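Local coordinates for protein eukaryotic translation initiation factor 4 gamma 2 (Homo sapiens, PDB 4IUL) that probably acts in translation initiation, its MIF4G domain of HEAT repeats interacting with the helicase eIF4A, at residues Q102-T106 and T107-L111; D118-E121 and N122-N126; L199-I202 and M203-G207. All coordinates share one frame; numbering follows the deposited sequence.

In the fold
All three contacts are local, made along one stretch of chain each, and they follow one another in series within the all-helical MIF4G domain. Contacts 1 and 2 share helix 107-127: contact 1 caps its start where the loop after helix 74-87 runs into it, and contact 2 lies further along toward its end, their centres about 24 Å apart. Contact 3 comes later, on helix 193-210, with its centre about 25 Å from that of contact 1 and 21 Å from that of contact 2. No two of them touch. They therefore sample separate places in a HEAT-repeat array: a helix start, a partly exposed helix flank and a buried helix turn.

Contact 1 of 3, residues Q102-T106 and T107-L111; sequences QKQST and TFRRL. With SO4 (sulfate ion), chain D.
The guanidinium of Arg109 meets the amide of Gln104 edge on: OE1 of Gln104 lies in the guanidinium plane, 3.2 Å from Arg109 NE, and the N-H points at it with an angle of 161°. Arg109 NH2 adds a weak bond to the same oxygen, and the two flat groups are turned 51° from each other. The arginine chain is stretched out from CG to NE, which carries its head back along the incoming loop. Arg110 turns its guanidinium the other way. Leu111 CG sits over one face, toward the rim, and a sulfate, probably from the crystallisation liquor, comes in at the edge, its O2 3.0 Å from Arg110 NH1. Lys53 and Lys57 hold the same anion, while Asp92 forms a salt bridge with Arg110. Thr106 is the N-cap of the helix: its OG1 stands between the backbone N and the carbonyl carbon (chi1 67°), turned to accept a weak 3.5 Å bond from Arg109 N. Thr106 O accepts the first i to i+4 bond of the helix from Arg110 N at 3.0 Å. With the Arg109 guanidinium cut away, as by an alanine here, Gln104 OE1 would probably lose both donors and the loop be less firmly tied to the helix. Phe108 and Arg109 pack on helix 74-87, while Thr107 and Leu111 rest against helix 53-69.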
loop_
_atom_site.group_PDB
_atom_site.type_symbol
_atom_site.label_atom_id
_atom_site.label_comp_id
_atom_site.label_asym_id
_atom_site.label_seq_id
_atom_site.Cartn_x
_atom_site.Cartn_y
_atom_site.Cartn_z
ATOM N N GLN A 102 -4.650 9.953 23.580
ATOM C CA GLN A 102 -5.219 9.796 22.249
ATOM C C GLN A 102 -4.127 9.347 21.252
ATOM O O GLN A 102 -2.959 9.739 21.384
ATOM C CB GLN A 102 -5.827 11.143 21.842
ATOM C CG GLN A 102 -6.810 11.131 20.704
ATOM C CD GLN A 102 -7.709 12.367 20.716
ATOM O OE1 GLN A 102 -7.240 13.494 20.906
ATOM N NE2 GLN A 102 -9.002 12.158 20.509
ATOM N N LYS A 103 -4.486 8.508 20.280
ATOM C CA LYS A 103 -3.500 8.073 19.288
ATOM C C LYS A 103 -2.922 9.322 18.628
ATOM O O LYS A 103 -3.662 10.239 18.264
ATOM C CB LYS A 103 -4.132 7.191 18.210
ATOM C CG LYS A 103 -4.472 5.785 18.648
ATOM C CD LYS A 103 -5.041 5.005 17.474
ATOM C CE LYS A 103 -5.500 3.619 17.883
ATOM N NZ LYS A 103 -5.945 2.816 16.705
ATOM N N GLN A 104 -1.606 9.356 18.475
ATOM C CA GLN A 104 -0.938 10.505 17.885
ATOM C C GLN A 104 -1.449 10.866 16.487
ATOM O O GLN A 104 -1.695 10.000 15.651
ATOM C CB GLN A 104 0.574 10.253 17.830
ATOM C CG GLN A 104 1.393 11.420 17.287
ATOM C CD GLN A 104 2.840 11.039 16.994
ATOM O OE1 GLN A 104 3.110 10.125 16.206
ATOM N NE2 GLN A 104 3.778 11.743 17.624
ATOM N N SER A 105 -1.598 12.162 16.255
ATOM C CA SER A 105 -2.047 12.681 14.978
ATOM C C SER A 105 -1.093 13.812 14.615
ATOM O O SER A 105 -0.925 14.755 15.391
ATOM C CB SER A 105 -3.475 13.215 15.100
ATOM O OG SER A 105 -3.972 13.614 13.835
ATOM N N THR A 106 -0.457 13.717 13.449
ATOM C CA THR A 106 0.488 14.744 13.023
ATOM C C THR A 106 0.425 15.054 11.530
ATOM O O THR A 106 -0.241 14.365 10.752
ATOM C CB THR A 106 1.942 14.341 13.331
ATOM O OG1 THR A 106 2.307 13.228 12.508
ATOM C CG2 THR A 106 2.102 13.952 14.797
ATOM N N THR A 107 1.150 16.102 11.149
ATOM C CA THR A 107 1.234 16.559 9.774
ATOM C C THR A 107 1.646 15.398 8.872
ATOM O O THR A 107 0.949 15.079 7.904
ATOM C CB THR A 107 2.274 17.707 9.654
ATOM O OG1 THR A 107 1.883 18.788 10.510
ATOM C CG2 THR A 107 2.361 18.220 8.221
ATOM N N PHE A 108 2.769 14.760 9.198
ATOM C CA PHE A 108 3.250 13.651 8.397
ATOM C C PHE A 108 2.168 12.595 8.193
ATOM O O PHE A 108 1.846 12.248 7.056
ATOM C CB PHE A 108 4.468 12.978 9.027
ATOM C CG PHE A 108 5.083 11.923 8.144
ATOM C CD1 PHE A 108 5.921 12.281 7.091
ATOM C CD2 PHE A 108 4.748 10.581 8.301
ATOM C CE1 PHE A 108 6.414 11.317 6.200
ATOM C CE2 PHE A 108 5.232 9.609 7.414
ATOM C CZ PHE A 108 6.065 9.977 6.361
ATOM N N ARG A 109 1.606 12.102 9.294
ATOM C CA ARG A 109 0.572 11.069 9.234
ATOM C C ARG A 109 -0.602 11.438 8.347
ATOM O O ARG A 109 -1.077 10.611 7.576
ATOM C CB ARG A 109 0.062 10.722 10.642
ATOM C CG ARG A 109 1.054 9.923 11.502
ATOM C CD ARG A 109 0.465 9.624 12.873
ATOM N NE ARG A 109 1.407 8.973 13.778
ATOM C CZ ARG A 109 1.733 7.683 13.730
ATOM N NH1 ARG A 109 1.194 6.891 12.816
ATOM N NH2 ARG A 109 2.598 7.185 14.604
ATOM N N ARG A 110 -1.060 12.680 8.464
ATOM C CA ARG A 110 -2.182 13.189 7.683
ATOM C C ARG A 110 -1.898 13.257 6.177
ATOM O O ARG A 110 -2.727 12.857 5.368
ATOM C CB ARG A 110 -2.568 14.582 8.203
ATOM C CG ARG A 110 -3.464 15.394 7.275
ATOM C CD ARG A 110 -3.888 16.713 7.920
ATOM N NE ARG A 110 -2.821 17.715 7.986
ATOM C CZ ARG A 110 -2.401 18.431 6.947
ATOM N NH1 ARG A 110 -1.427 19.326 7.100
ATOM N NH2 ARG A 110 -2.953 18.258 5.751
ATOM N N LEU A 111 -0.734 13.761 5.797
ATOM C CA LEU A 111 -0.403 13.863 4.378
ATOM C C LEU A 111 -0.097 12.502 3.737
ATOM O O LEU A 111 -0.295 12.323 2.531
ATOM C CB LEU A 111 0.775 14.825 4.173
ATOM C CG LEU A 111 0.553 16.300 4.564
ATOM C CD1 LEU A 111 1.879 17.058 4.471
ATOM C CD2 LEU A 111 -0.501 16.955 3.653
HETATM S S SO4 D . -1.988 21.545 3.578
HETATM O O1 SO4 D . -3.332 21.996 3.172
HETATM O O2 SO4 D . -1.939 21.390 5.042
HETATM O O3 SO4 D . -1.697 20.254 2.934
HETATM O O4 SO4 D . -0.987 22.544 3.159
#

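Contact 2 of 3, residues D118-E121 and N122-N126; sequences DEFE and NRTRN
Glu121, Glu119 and Asn122 bury the most surface here. Glu119 bends at chi2 (-67°) and runs beside Arg123, both pointing the same way. The carboxylate and guanidinium planes are 60° apart, with OE2 of Glu119 at the guanidinium edge and in its plane. At 3.7 Å from Arg123 NH2 the salt bridge is long, and a water that donates to Glu119 OE2 and weakly accepts from NH2 spans the same gap. A second water, 2.5 Å from Glu119 OE1, links it by a weak bond to Asn122 ND2. Arg123 NE is buried without a polar partner. Asn122 N donates to Asp118 O at 3.1 Å with an N-H angle of 166°, and Asn122 OD1 takes a weak bond from Arg125 NH2. Glu121 OE2 is hydrogen-bonded to Gln117, and Arg125 NH1 stays 4.4 Å from Glu121 OE1, beyond a salt bridge. Arg125 folds back at chi3, so that Glu121 O lies over the centre of one guanidinium face, 3.6 Å from its plane. Thr124 OG1 donates to Phe120 O at 2.7 Å, a carbonyl that also accepts from Thr124 N, and stands over the rim of one Phe120 face. Such i to i+4 pairing of acid and base, with a threonine hydroxyl returned to the preceding turn, is a familiar pattern of alpha helices, here on a helix of the HEAT-repeat MIF4G domain.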
loop_
_atom_site.group_PDB
_atom_site.type_symbol
_atom_site.label_atom_id
_atom_site.label_comp_id
_atom_site.label_asym_id
_atom_site.label_seq_id
_atom_site.Cartn_x
_atom_site.Cartn_y
_atom_site.Cartn_z
ATOM N N ASP A 118 -4.624 9.193 -3.185
ATOM C CA ASP A 118 -4.397 9.740 -4.525
ATOM C C ASP A 118 -3.808 8.713 -5.494
ATOM O O ASP A 118 -4.299 8.558 -6.614
ATOM C CB ASP A 118 -3.453 10.948 -4.482
ATOM C CG ASP A 118 -3.998 12.102 -3.664
ATOM O OD1 ASP A 118 -5.224 12.354 -3.708
ATOM O OD2 ASP A 118 -3.187 12.773 -2.988
ATOM N N GLU A 119 -2.740 8.032 -5.087
ATOM C CA GLU A 119 -2.148 7.038 -5.974
ATOM C C GLU A 119 -3.176 5.964 -6.317
ATOM O O GLU A 119 -3.266 5.538 -7.465
ATOM C CB GLU A 119 -0.907 6.388 -5.345
ATOM C CG GLU A 119 0.378 7.188 -5.502
ATOM C CD GLU A 119 0.855 7.287 -6.949
ATOM O OE1 GLU A 119 0.082 7.763 -7.804
ATOM O OE2 GLU A 119 2.010 6.898 -7.234
ATOM N N PHE A 120 -3.969 5.547 -5.334
ATOM C CA PHE A 120 -4.963 4.512 -5.592
ATOM C C PHE A 120 -5.976 4.907 -6.665
ATOM O O PHE A 120 -6.366 4.070 -7.481
ATOM C CB PHE A 120 -5.713 4.112 -4.316
ATOM C CG PHE A 120 -6.516 2.845 -4.469
ATOM C CD1 PHE A 120 -5.876 1.613 -4.600
ATOM C CD2 PHE A 120 -7.903 2.882 -4.507
ATOM C CE1 PHE A 120 -6.603 0.440 -4.764
ATOM C CE2 PHE A 120 -8.643 1.712 -4.673
ATOM C CZ PHE A 120 -7.993 0.487 -4.801
ATOM N N GLU A 121 -6.406 6.165 -6.666
ATOM C CA GLU A 121 -7.370 6.628 -7.665
ATOM C C GLU A 121 -6.750 6.714 -9.063
ATOM O O GLU A 121 -7.373 6.319 -10.046
ATOM C CB GLU A 121 -7.945 7.993 -7.270
ATOM C CG GLU A 121 -9.009 7.955 -6.168
ATOM C CD GLU A 121 -9.358 9.348 -5.622
ATOM O OE1 GLU A 121 -9.266 10.347 -6.376
ATOM O OE2 GLU A 121 -9.739 9.442 -4.433
ATOM N N ASN A 122 -5.519 7.213 -9.153
ATOM C CA ASN A 122 -4.850 7.337 -10.446
ATOM C C ASN A 122 -4.478 5.990 -11.059
ATOM O O ASN A 122 -4.595 5.803 -12.271
ATOM C CB ASN A 122 -3.595 8.206 -10.323
ATOM C CG ASN A 122 -3.900 9.594 -9.775
ATOM O OD1 ASN A 122 -4.766 10.304 -10.290
ATOM N ND2 ASN A 122 -3.188 9.985 -8.724
ATOM N N ARG A 123 -4.031 5.055 -10.227
ATOM C CA ARG A 123 -3.646 3.735 -10.715
ATOM C C ARG A 123 -4.872 2.932 -11.156
ATOM O O ARG A 123 -4.768 2.039 -12.005
ATOM C CB ARG A 123 -2.865 2.982 -9.638
ATOM C CG ARG A 123 -1.557 3.681 -9.246
ATOM C CD ARG A 123 -0.562 3.713 -10.402
ATOM N NE ARG A 123 0.625 4.498 -10.076
ATOM C CZ ARG A 123 1.699 4.607 -10.856
ATOM N NH1 ARG A 123 1.746 3.972 -12.022
ATOM N NH2 ARG A 123 2.724 5.362 -10.475
ATOM N N THR A 124 -6.028 3.260 -10.578
ATOM C CA THR A 124 -7.277 2.599 -10.926
ATOM C C THR A 124 -7.734 3.090 -12.297
ATOM O O THR A 124 -8.185 2.305 -13.130
ATOM C CB THR A 124 -8.389 2.911 -9.911
ATOM O OG1 THR A 124 -8.045 2.363 -8.632
ATOM C CG2 THR A 124 -9.708 2.309 -10.376
ATOM N N ARG A 125 -7.612 4.396 -12.520
ATOM C CA ARG A 125 -8.000 4.999 -13.792
ATOM C C ARG A 125 -7.135 4.511 -14.951
ATOM O O ARG A 125 -7.600 4.426 -16.090
ATOM C CB ARG A 125 -7.922 6.525 -13.701
ATOM C CG ARG A 125 -9.162 7.174 -13.104
ATOM C CD ARG A 125 -9.188 8.679 -13.374
ATOM N NE ARG A 125 -8.166 9.393 -12.614
ATOM C CZ ARG A 125 -8.262 9.675 -11.317
ATOM N NH1 ARG A 125 -9.341 9.306 -10.641
ATOM N NH2 ARG A 125 -7.275 10.315 -10.697
ATOM N N ASN A 126 -5.879 4.192 -14.657
ATOM C CA ASN A 126 -4.959 3.710 -15.678
ATOM C C ASN A 126 -5.327 2.312 -16.176
ATOM O O ASN A 126 -5.039 1.963 -17.321
ATOM C CB ASN A 126 -3.525 3.708 -15.135
ATOM C CG ASN A 126 -2.957 5.113 -14.978
ATOM O OD1 ASN A 126 -3.701 6.099 -14.981
ATOM N ND2 ASN A 126 -1.637 5.209 -14.833
HETATM O O HOH W 1 4.291 7.366 -8.562
HETATM O O HOH W 2 -0.713 10.154 -7.585
#

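Contact 3 of 3, residues L199-I202 and M203-G207; sequences LCQI and MRTVG
Thr205 reaches back one turn to Gln201, and its OG1 donates to Gln201 O at 2.9 Å. That hydroxyl lies 44° out of the carbonyl plane, whereas Thr205 N, 3.1 Å from Gln201 O, lies in the plane; one carbonyl is thus gripped twice from different directions. OG1 is set there by its first torsion (chi1 -56°), which places it anti to the carbonyl carbon of Thr205. On this solvent side it is the side-chain ends that are loose. The exposed glutamine bends at chi2 and slants across the hydroxyl, with Gln201 NE2 no nearer than 3.6 Å to Thr205 OG1. Arg204 lays its CG 3.2 Å from Cys200 O, then turns at chi3 and carries its charged end away to a salt bridge with Asp245.

The tight side is made by the buried side chains of Leu199, Cys200, Ile202, Met203 and Val206. Met203 brings its CB to 3.3 Å from Leu199 O before its bent chain leads the sulfur away from this turn. The main chain runs on beneath them: Met203 N donates to Leu199 O at 2.8 Å, and Ile202 O accepts from Val206 N at 2.7 Å with a nearly straight N-H angle of 172°. With the backbone as it stands, a beta carbon at Gly207 would run into Met203 O.

Around this turn of helix 193-210, Leu199 and Val206 pack against helix 170-181, Met203 against helix 216-227 and Trp254, and Cys200 and Arg204 against helix 237-251.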
loop_
_atom_site.group_PDB
_atom_site.type_symbol
_atom_site.label_atom_id
_atom_site.label_comp_id
_atom_site.label_asym_id
_atom_site.label_seq_id
_atom_site.Cartn_x
_atom_site.Cartn_y
_atom_site.Cartn_z
ATOM N N LEU A 199 -4.623 -10.946 -3.035
ATOM C CA LEU A 199 -5.702 -10.910 -2.051
ATOM C C LEU A 199 -5.366 -11.749 -0.823
ATOM O O LEU A 199 -5.564 -11.311 0.308
ATOM C CB LEU A 199 -7.008 -11.410 -2.669
ATOM C CG LEU A 199 -8.156 -11.643 -1.684
ATOM C CD1 LEU A 199 -8.582 -10.323 -1.058
ATOM C CD2 LEU A 199 -9.319 -12.288 -2.405
ATOM N N CYS A 200 -4.852 -12.953 -1.038
ATOM C CA CYS A 200 -4.499 -13.803 0.090
ATOM C C CYS A 200 -3.366 -13.181 0.901
ATOM O O CYS A 200 -3.304 -13.349 2.115
ATOM C CB CYS A 200 -4.119 -15.206 -0.395
ATOM S SG CYS A 200 -5.543 -16.147 -1.034
ATOM N N GLN A 201 -2.475 -12.459 0.231
ATOM C CA GLN A 201 -1.364 -11.801 0.908
ATOM C C GLN A 201 -1.937 -10.753 1.857
ATOM O O GLN A 201 -1.655 -10.764 3.055
ATOM C CB GLN A 201 -0.453 -11.115 -0.109
ATOM C CG GLN A 201 0.745 -10.438 0.517
ATOM C CD GLN A 201 1.674 -11.432 1.188
ATOM O OE1 GLN A 201 2.367 -12.198 0.516
ATOM N NE2 GLN A 201 1.682 -11.435 2.519
ATOM N N ILE A 202 -2.744 -9.850 1.300
ATOM C CA ILE A 202 -3.398 -8.790 2.067
ATOM C C ILE A 202 -4.191 -9.378 3.222
ATOM O O ILE A 202 -4.088 -8.923 4.359
ATOM C CB ILE A 202 -4.371 -7.973 1.174
ATOM C CG1 ILE A 202 -3.603 -6.882 0.434
ATOM C CG2 ILE A 202 -5.491 -7.370 2.018
ATOM C CD1 ILE A 202 -2.943 -5.871 1.355
ATOM N N MET A 203 -4.983 -10.397 2.919
ATOM C CA MET A 203 -5.807 -11.053 3.920
ATOM C C MET A 203 -4.990 -11.586 5.108
ATOM O O MET A 203 -5.426 -11.471 6.256
ATOM C CB MET A 203 -6.607 -12.182 3.261
ATOM C CG MET A 203 -8.008 -12.373 3.813
ATOM S SD MET A 203 -9.130 -10.975 3.547
ATOM C CE MET A 203 -9.215 -10.347 5.140
ATOM N N ARG A 204 -3.813 -12.158 4.850
ATOM C CA ARG A 204 -2.977 -12.681 5.937
ATOM C C ARG A 204 -2.292 -11.561 6.711
ATOM O O ARG A 204 -1.936 -11.734 7.875
ATOM C CB ARG A 204 -1.894 -13.633 5.410
ATOM C CG ARG A 204 -2.422 -14.905 4.764
ATOM C CD ARG A 204 -1.287 -15.873 4.444
ATOM N NE ARG A 204 -0.803 -16.574 5.631
ATOM C CZ ARG A 204 -1.432 -17.599 6.203
ATOM N NH1 ARG A 204 -2.574 -18.051 5.695
ATOM N NH2 ARG A 204 -0.924 -18.172 7.287
ATOM N N THR A 205 -2.121 -10.416 6.055
ATOM C CA THR A 205 -1.464 -9.249 6.644
ATOM C C THR A 205 -2.399 -8.352 7.458
ATOM O O THR A 205 -2.074 -7.950 8.576
ATOM C CB THR A 205 -0.814 -8.362 5.545
ATOM O OG1 THR A 205 0.098 -9.140 4.754
ATOM C CG2 THR A 205 -0.059 -7.204 6.177
ATOM N N VAL A 206 -3.563 -8.049 6.892
ATOM C CA VAL A 206 -4.536 -7.160 7.524
ATOM C C VAL A 206 -5.842 -7.815 8.001
ATOM O O VAL A 206 -6.551 -7.260 8.842
ATOM C CB VAL A 206 -4.868 -6.009 6.544
ATOM C CG1 VAL A 206 -6.169 -5.348 6.901
ATOM C CG2 VAL A 206 -3.751 -4.992 6.575
ATOM N N GLY A 207 -6.147 -8.994 7.467
ATOM C CA GLY A 207 -7.371 -9.693 7.822
ATOM C C GLY A 207 -7.819 -9.666 9.275
ATOM O O GLY A 207 -8.954 -9.278 9.561
#